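Local coordinates for melanin biosynthesis protein TyrA, putative (PDB 2IIZ) that binds heme b and, as a member of the dye-decolorizing peroxidase family, probably catalyses peroxide-dependent oxidation reactions, at residues 220-224 with 225-229; 283-286 with 287-290. All blocks are in the same frame, centred on the assembly; numbering follows the deposited sequence.

Contact 1 of 2, residues 220-224 with 225-229; sequences KPLTS and HIKRV. With HEM (protoporphyrin IX containing Fe), chain C.
Ser224 O looks into the first turn of helix 225-228 and accepts from Arg228 N at 3.1 Å, while a type I turn from Pro221 to Ser224 brings the chain to this N-cap. The Ser224 hydroxyl turns back: chi1 of 61° sets OG between the backbone N and the carbonyl carbon, from where it donates to Pro221 O at 2.7 Å, in the carbonyl plane. Pro221 O also takes Ser224 N, and Lys227 CB packs against OG. Two bends in the Arg228 chain (chi2 -80°, chi3 86°) fold its NE onto Leu222 O, 3.0 Å away and nearly in line with the C=O bond. The short helix carries the proximal histidine of the dye-decolorizing peroxidase fold: His225 NE2 ligates the heme iron at 2.1 Å, and ND1 on the far side of the ring is hydrogen-bonded to Asp285. Ile226 CD1 packs 3.3 Å from the heme meso carbon CHA, and Val229 CG2 lies 3.5 Å from heme C2D; both pack on the heme face that His225 occupies. The extended Lys220 chain ends with NZ 3.6 Å from Ile226 CG2 and in a salt bridge to Glu214.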
loop_
_atom_site.group_PDB
_atom_site.type_symbol
_atom_site.label_atom_id
_atom_site.label_comp_id
_atom_site.label_asym_id
_atom_site.label_seq_id
_atom_site.Cartn_x
_atom_site.Cartn_y
_atom_site.Cartn_z
ATOM N N LYS A 220 -36.535 7.735 -2.801
ATOM C CA LYS A 220 -35.402 7.929 -1.866
ATOM C C LYS A 220 -35.884 7.887 -0.416
ATOM O O LYS A 220 -36.693 8.746 -0.019
ATOM C CB LYS A 220 -34.696 9.286 -2.094
ATOM C CG LYS A 220 -33.684 9.344 -3.238
ATOM C CD LYS A 220 -33.091 10.753 -3.406
ATOM C CE LYS A 220 -32.283 10.882 -4.710
ATOM N NZ LYS A 220 -31.362 12.065 -4.734
ATOM N N PRO A 221 -35.401 6.900 0.373
ATOM C CA PRO A 221 -35.745 6.884 1.791
ATOM C C PRO A 221 -35.087 8.030 2.542
ATOM O O PRO A 221 -33.956 8.408 2.228
ATOM C CB PRO A 221 -35.221 5.532 2.290
ATOM C CG PRO A 221 -34.752 4.779 1.091
ATOM C CD PRO A 221 -34.532 5.764 0.005
ATOM N N LEU A 222 -35.798 8.575 3.523
ATOM C CA LEU A 222 -35.301 9.723 4.284
ATOM C C LEU A 222 -34.016 9.414 5.065
ATOM O O LEU A 222 -33.303 10.328 5.472
ATOM C CB LEU A 222 -36.395 10.273 5.204
ATOM C CG LEU A 222 -37.342 11.293 4.544
ATOM C CD1 LEU A 222 -37.941 10.785 3.227
ATOM C CD2 LEU A 222 -38.464 11.694 5.515
ATOM N N THR A 223 -33.733 8.125 5.260
ATOM C CA THR A 223 -32.501 7.662 5.913
ATOM C C THR A 223 -31.374 7.290 4.968
ATOM O O THR A 223 -30.383 6.694 5.398
ATOM C CB THR A 223 -32.794 6.398 6.741
ATOM O OG1 THR A 223 -33.442 5.431 5.904
ATOM C CG2 THR A 223 -33.683 6.728 7.948
ATOM N N SER A 224 -31.501 7.616 3.684
ATOM C CA SER A 224 -30.484 7.197 2.705
ATOM C C SER A 224 -29.373 8.231 2.591
ATOM O O SER A 224 -29.641 9.431 2.706
ATOM C CB SER A 224 -31.115 6.974 1.332
ATOM O OG SER A 224 -31.688 8.167 0.858
ATOM N N HIS A 225 -28.142 7.769 2.361
ATOM C CA HIS A 225 -26.979 8.662 2.268
ATOM C C HIS A 225 -27.198 9.894 1.379
ATOM O O HIS A 225 -26.884 11.002 1.790
ATOM C CB HIS A 225 -25.727 7.914 1.771
ATOM C CG HIS A 225 -24.463 8.699 1.912
ATOM N ND1 HIS A 225 -24.185 9.475 3.016
ATOM C CD2 HIS A 225 -23.397 8.824 1.088
ATOM C CE1 HIS A 225 -23.004 10.048 2.863
ATOM N NE2 HIS A 225 -22.502 9.668 1.701
ATOM N N ILE A 226 -27.730 9.684 0.177
ATOM C CA ILE A 226 -27.887 10.737 -0.858
ATOM C C ILE A 226 -29.033 11.717 -0.548
ATOM O O ILE A 226 -29.044 12.863 -1.040
ATOM C CB ILE A 226 -28.183 10.088 -2.261
ATOM C CG1 ILE A 226 -27.127 9.066 -2.619
ATOM C CG2 ILE A 226 -28.215 11.090 -3.368
ATOM C CD1 ILE A 226 -25.756 9.510 -2.345
ATOM N N LYS A 227 -29.995 11.267 0.241
ATOM C CA LYS A 227 -31.101 12.126 0.638
ATOM C C LYS A 227 -30.567 13.077 1.689
ATOM O O LYS A 227 -30.920 14.247 1.719
ATOM C CB LYS A 227 -32.261 11.285 1.201
ATOM C CG LYS A 227 -33.527 12.079 1.577
ATOM C CD LYS A 227 -34.039 12.914 0.420
ATOM C CE LYS A 227 -35.483 13.334 0.635
ATOM N NZ LYS A 227 -36.049 14.050 -0.556
ATOM N N ARG A 228 -29.693 12.546 2.539
ATOM C CA ARG A 228 -29.194 13.246 3.718
ATOM C C ARG A 228 -28.146 14.298 3.387
ATOM O O ARG A 228 -28.064 15.329 4.047
ATOM C CB ARG A 228 -28.575 12.227 4.682
ATOM C CG ARG A 228 -29.567 11.254 5.333
ATOM C CD ARG A 228 -30.289 11.879 6.495
ATOM N NE ARG A 228 -31.470 12.626 6.038
ATOM C CZ ARG A 228 -31.672 13.919 6.229
ATOM N NH1 ARG A 228 -30.793 14.661 6.873
ATOM N NH2 ARG A 228 -32.765 14.477 5.766
ATOM N N VAL A 229 -27.349 14.040 2.370
ATOM C CA VAL A 229 -26.244 14.938 2.006
ATOM C C VAL A 229 -26.487 15.767 0.731
ATOM O O VAL A 229 -25.574 16.452 0.258
ATOM C CB VAL A 229 -24.919 14.152 1.800
ATOM C CG1 VAL A 229 -24.535 13.384 3.053
ATOM C CG2 VAL A 229 -25.053 13.219 0.622
HETATM C CHA HEM C . -22.716 10.804 -2.503
HETATM C CHB HEM C . -20.365 7.153 -0.418
HETATM C CHC HEM C . -19.189 9.936 3.290
HETATM C CHD HEM C . -21.034 13.720 0.992
HETATM C C1A HEM C . -22.208 9.558 -2.244
HETATM C C2A HEM C . -22.415 8.383 -3.064
HETATM C C3A HEM C . -21.753 7.376 -2.467
HETATM C C4A HEM C . -21.121 7.891 -1.281
HETATM C CMA HEM C . -21.655 5.912 -2.927
HETATM C CAA HEM C . -23.246 8.336 -4.369
HETATM C CBA HEM C . -22.381 8.618 -5.614
HETATM C CGA HEM C . -22.097 10.097 -5.758
HETATM O O1A HEM C . -20.937 10.537 -5.502
HETATM O O2A HEM C . -23.029 10.859 -6.136
HETATM C C1B HEM C . -19.864 7.592 0.767
HETATM C C2B HEM C . -19.138 6.769 1.710
HETATM C C3B HEM C . -18.809 7.550 2.747
HETATM C C4B HEM C . -19.320 8.871 2.471
HETATM C CMB HEM C . -18.842 5.269 1.478
HETATM C CAB HEM C . -18.038 7.210 4.031
HETATM C CBB HEM C . -18.154 6.019 4.602
HETATM C C1C HEM C . -19.613 11.192 2.988
HETATM C C2C HEM C . -19.489 12.320 3.873
HETATM C C3C HEM C . -20.001 13.380 3.242
HETATM C C4C HEM C . -20.452 12.932 1.939
HETATM C CMC HEM C . -18.868 12.218 5.275
HETATM C CAC HEM C . -20.121 14.834 3.740
HETATM C CBC HEM C . -19.731 15.258 4.949
HETATM C C1D HEM C . -21.632 13.300 -0.164
HETATM C C2D HEM C . -22.231 14.179 -1.134
HETATM C C3D HEM C . -22.758 13.269 -2.226
HETATM C C4D HEM C . -22.420 11.936 -1.799
HETATM C CMD HEM C . -22.320 15.718 -1.059
HETATM C CAD HEM C . -23.501 13.657 -3.515
HETATM C CBD HEM C . -24.991 13.518 -3.249
HETATM C CGD HEM C . -25.830 14.152 -4.333
HETATM O O1D HEM C . -26.431 13.384 -5.146
HETATM O O2D HEM C . -25.893 15.408 -4.373
HETATM N NA HEM C . -21.414 9.231 -1.160
HETATM N NB HEM C . -19.958 8.877 1.257
HETATM N NC HEM C . -20.200 11.583 1.808
HETATM N ND HEM C . -21.759 11.991 -0.586
HETATM FE FE HEM C . -21.001 10.349 0.425
#

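Contact 2 of 2, residues 283-286 with 287-290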
loop_
_atom_site.group_PDB
_atom_site.type_symbol
_atom_site.label_atom_id
_atom_site.label_comp_id
_atom_site.label_asym_id
_atom_site.label_seq_id
_atom_site.Cartn_x
_atom_site.Cartn_y
_atom_site.Cartn_z
ATOM N N ASN A 283 -34.593 11.164 11.157
ATOM C CA ASN A 283 -34.145 10.337 10.044
ATOM C C ASN A 283 -32.683 10.636 9.767
ATOM O O ASN A 283 -32.350 11.597 9.073
ATOM C CB ASN A 283 -34.984 10.598 8.800
ATOM C CG ASN A 283 -36.411 10.181 8.976
ATOM O OD1 ASN A 283 -36.703 8.998 9.107
ATOM N ND2 ASN A 283 -37.320 11.148 8.984
ATOM N N HIS A 284 -31.803 9.812 10.315
ATOM C CA HIS A 284 -30.368 9.993 10.114
ATOM C C HIS A 284 -29.889 9.109 8.969
ATOM O O HIS A 284 -30.697 8.447 8.312
ATOM C CB HIS A 284 -29.601 9.735 11.422
ATOM C CG HIS A 284 -29.648 8.315 11.899
ATOM N ND1 HIS A 284 -30.485 7.898 12.911
ATOM C CD2 HIS A 284 -28.956 7.214 11.505
ATOM C CE1 HIS A 284 -30.307 6.604 13.117
ATOM N NE2 HIS A 284 -29.386 6.164 12.278
ATOM N N ASP A 285 -28.577 9.104 8.741
ATOM C CA ASP A 285 -27.959 8.396 7.633
ATOM C C ASP A 285 -27.584 6.981 8.055
ATOM O O ASP A 285 -26.625 6.747 8.806
ATOM C CB ASP A 285 -26.713 9.167 7.175
ATOM C CG ASP A 285 -25.985 8.508 6.014
ATOM O OD1 ASP A 285 -26.351 7.398 5.615
ATOM O OD2 ASP A 285 -25.039 9.120 5.497
ATOM N N HIS A 286 -28.340 6.015 7.562
ATOM C CA HIS A 286 -28.107 4.628 7.961
ATOM C C HIS A 286 -26.807 4.019 7.463
ATOM O O HIS A 286 -26.466 2.923 7.880
ATOM C CB HIS A 286 -29.292 3.766 7.562
ATOM C CG HIS A 286 -30.472 3.930 8.476
ATOM N ND1 HIS A 286 -31.448 2.972 8.605
ATOM C CD2 HIS A 286 -30.819 4.940 9.308
ATOM C CE1 HIS A 286 -32.355 3.387 9.474
ATOM N NE2 HIS A 286 -31.997 4.579 9.914
ATOM N N LEU A 287 -26.090 4.728 6.584
ATOM C CA LEU A 287 -24.783 4.277 6.106
ATOM C C LEU A 287 -23.839 4.263 7.293
ATOM O O LEU A 287 -22.910 3.436 7.368
ATOM C CB LEU A 287 -24.238 5.194 5.004
ATOM C CG LEU A 287 -22.868 4.840 4.394
ATOM C CD1 LEU A 287 -22.807 3.403 3.917
ATOM C CD2 LEU A 287 -22.511 5.781 3.227
HETATM N N MSE A 288 -24.110 5.182 8.226
HETATM C CA MSE A 288 -23.287 5.320 9.414
HETATM C C MSE A 288 -23.384 4.101 10.342
HETATM O O MSE A 288 -22.571 3.954 11.269
HETATM C CB MSE A 288 -23.652 6.595 10.175
HETATM C CG MSE A 288 -23.368 7.871 9.407
HETATM SE SE MSE A 288 -23.305 9.443 10.562
HETATM C CE MSE A 288 -21.687 9.045 11.616
ATOM N N HIS A 289 -24.356 3.218 10.104
ATOM C CA HIS A 289 -24.424 1.968 10.891
ATOM C C HIS A 289 -23.371 0.979 10.432
ATOM O O HIS A 289 -23.276 -0.109 10.993
ATOM C CB HIS A 289 -25.775 1.278 10.750
ATOM C CG HIS A 289 -26.943 2.128 11.118
ATOM N ND1 HIS A 289 -28.214 1.857 10.672
ATOM C CD2 HIS A 289 -27.042 3.239 11.891
ATOM C CE1 HIS A 289 -29.050 2.763 11.157
ATOM N NE2 HIS A 289 -28.364 3.614 11.899
ATOM N N PHE A 290 -22.588 1.337 9.415
ATOM C CA PHE A 290 -21.726 0.346 8.733
ATOM C C PHE A 290 -20.250 0.724 8.626
ATOM O O PHE A 290 -19.439 -0.075 8.130
ATOM C CB PHE A 290 -22.315 0.027 7.352
ATOM C CG PHE A 290 -23.704 -0.562 7.432
ATOM C CD1 PHE A 290 -23.874 -1.921 7.594
ATOM C CD2 PHE A 290 -24.824 0.250 7.364
ATOM C CE1 PHE A 290 -25.133 -2.481 7.682
ATOM C CE2 PHE A 290 -26.094 -0.286 7.451
ATOM C CZ PHE A 290 -26.254 -1.666 7.609
#
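Asp285 and Leu287 meet in an Asx turn, where the loop tightens into a 3-10 turn on the proximal side of the heme in this peroxidase fold. The Asp285 carboxylate divides its work. OD1 closes the Asx turn by accepting from Leu287 N at 2.9 Å, met from above the carboxylate plane, whereas OD2 is taken up by His225, the axial iron ligand, and holds that ring in its orientation. With CG anti to the backbone N (chi1 180°), the carboxylate runs beside the Leu287 side chain, OD1 3.1 Å from Leu287 CB. Three carbonyls hold the turn: Asp285 O takes Met288 N (a selenomethionine) at 3.0 Å, His286 O takes His289 N at 3.1 Å, and Leu287 O takes Phe290 N at 2.9 Å.

Three histidines cluster on the turn. NE2 of His284 and NE2 of His289 share an almost straight hydrogen bond of 2.8 Å, in which either may be the donor; the rings meet rim to rim with their planes at 72°. The His289 ring also receives His286 CA over one face, a CH-pi contact. Without the imidazole, as with an alanine here, His284 NE2 would probably lose this partner and the His286 ring the atom lying over its face. That atom is His289 CE1, 3.2 Å above the plane of the His286 ring and over its centre.

In the fold
Along the chain contact 1 closes before contact 2 opens; between them run strands 231-232, 238-249 and 254-262 and helix 266-276, yet their centres are only about 9 Å apart. Both belong to the C-terminal, heme-binding part of the chain and lie on the same side of the chain's centre, their own centres about 21 and 20 Å from it. Met275 of helix 266-276 packs against residues of both. They join directly through the bond between His225 and Asp285, 2.6 Å from ND1 to OD2, and Thr223 O probably accepts from His286 N. The loop leading into strand 291-301 thus supplies the second shell behind the iron ligand carried by helix 225-228.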